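Local atomic coordinates of epidermin leader peptide processing serine protease EpiP (Staphylococcus aureus subsp. aureus, PDB entry 3QFH), a protein that is a subtilisin-like serine endopeptidase that probably cleaves the leader peptide from the precursor of the lantibiotic epidermin. Residues Ile129-Met134 / Arg204-Lys209. Numbering follows the deposited sequence.
Sequences IDTGVM and RVFGSK. With SO4 (sulfate ion), chain O.
The F206 ring meets T131 across the contact. The methyl CG2 of T131 approaches obliquely, 3.4 Å from F206 CD2. The backbone O of D130 lies at the ring edge, near its plane, and so does K209 O. On the guanidinium of R204, CA of G207 sits at the edge, in plane. NH1 of R204 gives a hydrogen bond to F206 O at 2.9 Å, from 29° outside the carbonyl plane. E164 forms a salt bridge with the same nitrogen. In R204, CG is anti to the backbone N (chi1 -175°), and the extended start of the chain brings CD to 3.2 Å from T131 O and near G132 CA. The bend at chi3 comes after this and turns the guanidinium.

D130 and R204 pair as a parallel beta bridge where strands 126-130 and 200-204 end. V205 N donates to D130 O at 3.0 Å, nearly straight at 171°. CA of R204 adds a C-H...O contact to that oxygen. Beside it, I129 CG2 packs on V205 CG1 at 3.8 Å, next to helix 213-225. A water lies within hydrogen-bonding reach of T131 O and G207 O, though it has more acceptors around it than protons to give.

K209 reaches outward to a sulfate, probably from the crystallisation liquor.

D130 fits the aspartate of a Ser-His-Asp triad with H177 and S383, as in subtilases. OD1 is hydrogen-bonded to H177 ND1 and accepts, through its anti lone pair, from T131 N at 2.8 Å. T131 OG1 in turn bonds to D173 and G178 N. The beta bridge with R204 and the hydrogen bond from V205 N thus hold the D130 backbone, while T131 N helps fix the carboxylate that faces the probable catalytic histidine.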
loop_
_atom_site.group_PDB
_atom_site.type_symbol
_atom_site.label_atom_id
_atom_site.label_comp_id
_atom_site.label_asym_id
_atom_site.label_seq_id
_atom_site.Cartn_x
_atom_site.Cartn_y
_atom_site.Cartn_z
ATOM N N ILE A 129 4.521 -3.320 0.923
ATOM C CA ILE A 129 4.099 -4.247 -0.101
ATOM C C ILE A 129 4.177 -3.460 -1.408
ATOM O O ILE A 129 3.400 -2.555 -1.621
ATOM C CB ILE A 129 2.697 -4.774 0.203
ATOM C CG1 ILE A 129 2.730 -5.492 1.557
ATOM C CG2 ILE A 129 2.213 -5.693 -0.918
ATOM C CD1 ILE A 129 1.388 -5.946 2.048
ATOM N N ASP A 130 5.145 -3.780 -2.262
ATOM C CA ASP A 130 5.338 -2.978 -3.469
ATOM C C ASP A 130 6.165 -3.730 -4.531
ATOM O O ASP A 130 6.183 -4.985 -4.552
ATOM C CB ASP A 130 5.991 -1.639 -3.063
ATOM C CG ASP A 130 5.490 -0.462 -3.894
ATOM O OD1 ASP A 130 5.759 -0.396 -5.121
ATOM O OD2 ASP A 130 4.829 0.412 -3.296
ATOM N N THR A 131 6.870 -2.990 -5.383
ATOM C CA THR A 131 7.577 -3.603 -6.505
ATOM C C THR A 131 8.937 -4.228 -6.162
ATOM O O THR A 131 9.520 -4.916 -6.986
ATOM C CB THR A 131 7.733 -2.599 -7.697
ATOM O OG1 THR A 131 8.619 -1.546 -7.351
ATOM C CG2 THR A 131 6.379 -1.981 -8.099
ATOM N N GLY A 132 9.414 -4.033 -4.939
ATOM C CA GLY A 132 10.729 -4.516 -4.535
ATOM C C GLY A 132 11.502 -3.294 -4.087
ATOM O O GLY A 132 10.936 -2.189 -4.033
ATOM N N VAL A 133 12.776 -3.467 -3.747
ATOM C CA VAL A 133 13.595 -2.338 -3.313
ATOM C C VAL A 133 15.051 -2.542 -3.719
ATOM O O VAL A 133 15.533 -3.683 -3.851
ATOM C CB VAL A 133 13.550 -2.161 -1.764
ATOM C CG1 VAL A 133 14.220 -3.374 -1.059
ATOM C CG2 VAL A 133 14.242 -0.872 -1.331
ATOM N N MET A 134 15.743 -1.433 -3.951
ATOM C CA MET A 134 17.168 -1.484 -4.203
ATOM C C MET A 134 17.785 -1.587 -2.791
ATOM O O MET A 134 18.037 -0.584 -2.153
ATOM C CB MET A 134 17.631 -0.215 -4.905
ATOM C CG MET A 134 19.107 -0.245 -5.184
ATOM S SD MET A 134 19.719 1.256 -5.883
ATOM C CE MET A 134 21.523 0.912 -5.774
ATOM N N ARG A 204 7.766 -8.133 -2.051
ATOM C CA ARG A 204 7.653 -7.916 -3.490
ATOM C C ARG A 204 6.489 -8.679 -4.111
ATOM O O ARG A 204 6.403 -9.893 -4.005
ATOM C CB ARG A 204 8.962 -8.256 -4.209
ATOM C CG ARG A 204 8.904 -7.930 -5.704
ATOM C CD ARG A 204 10.284 -7.983 -6.361
ATOM N NE ARG A 204 10.800 -9.343 -6.505
ATOM C CZ ARG A 204 10.657 -10.102 -7.593
ATOM N NH1 ARG A 204 9.983 -9.672 -8.643
ATOM N NH2 ARG A 204 11.183 -11.318 -7.623
ATOM N N VAL A 205 5.621 -7.919 -4.765
ATOM C CA VAL A 205 4.430 -8.421 -5.430
ATOM C C VAL A 205 4.383 -8.025 -6.916
ATOM O O VAL A 205 3.367 -8.186 -7.555
ATOM C CB VAL A 205 3.160 -7.970 -4.680
ATOM C CG1 VAL A 205 3.214 -8.510 -3.236
ATOM C CG2 VAL A 205 2.999 -6.422 -4.682
ATOM N N PHE A 206 5.486 -7.498 -7.447
ATOM C CA PHE A 206 5.583 -7.189 -8.866
ATOM C C PHE A 206 6.858 -7.753 -9.437
ATOM O O PHE A 206 7.919 -7.688 -8.804
ATOM C CB PHE A 206 5.643 -5.694 -9.145
ATOM C CG PHE A 206 4.344 -4.968 -8.984
ATOM C CD1 PHE A 206 3.492 -4.801 -10.074
ATOM C CD2 PHE A 206 4.004 -4.384 -7.771
ATOM C CE1 PHE A 206 2.300 -4.099 -9.942
ATOM C CE2 PHE A 206 2.814 -3.675 -7.634
ATOM C CZ PHE A 206 1.963 -3.534 -8.724
ATOM N N GLY A 207 6.742 -8.314 -10.632
ATOM C CA GLY A 207 7.892 -8.731 -11.403
ATOM C C GLY A 207 8.164 -7.528 -12.290
ATOM O O GLY A 207 8.449 -6.445 -11.796
ATOM N N SER A 208 8.051 -7.712 -13.602
ATOM C CA SER A 208 8.219 -6.618 -14.555
ATOM C C SER A 208 6.870 -6.272 -15.176
ATOM O O SER A 208 6.740 -5.279 -15.868
ATOM C CB SER A 208 9.182 -7.046 -15.657
ATOM O OG SER A 208 10.369 -7.585 -15.089
ATOM N N LYS A 209 5.873 -7.111 -14.915
ATOM C CA LYS A 209 4.549 -6.971 -15.477
ATOM C C LYS A 209 3.541 -6.493 -14.410
ATOM O O LYS A 209 3.842 -5.588 -13.602
ATOM C CB LYS A 209 4.121 -8.325 -16.066
ATOM C CG LYS A 209 5.008 -8.885 -17.184
ATOM C CD LYS A 209 4.634 -8.363 -18.577
ATOM C CE LYS A 209 4.773 -6.850 -18.727
ATOM N NZ LYS A 209 4.622 -6.389 -20.166
HETATM S S SO4 O . 7.222 -5.469 -22.200
HETATM O O1 SO4 O . 8.039 -6.227 -23.139
HETATM O O2 SO4 O . 5.830 -5.506 -22.640
HETATM O O3 SO4 O . 7.332 -6.075 -20.871
HETATM O O4 SO4 O . 7.684 -4.087 -22.138
HETATM O O HOH W 1 9.560 -4.914 -9.676
#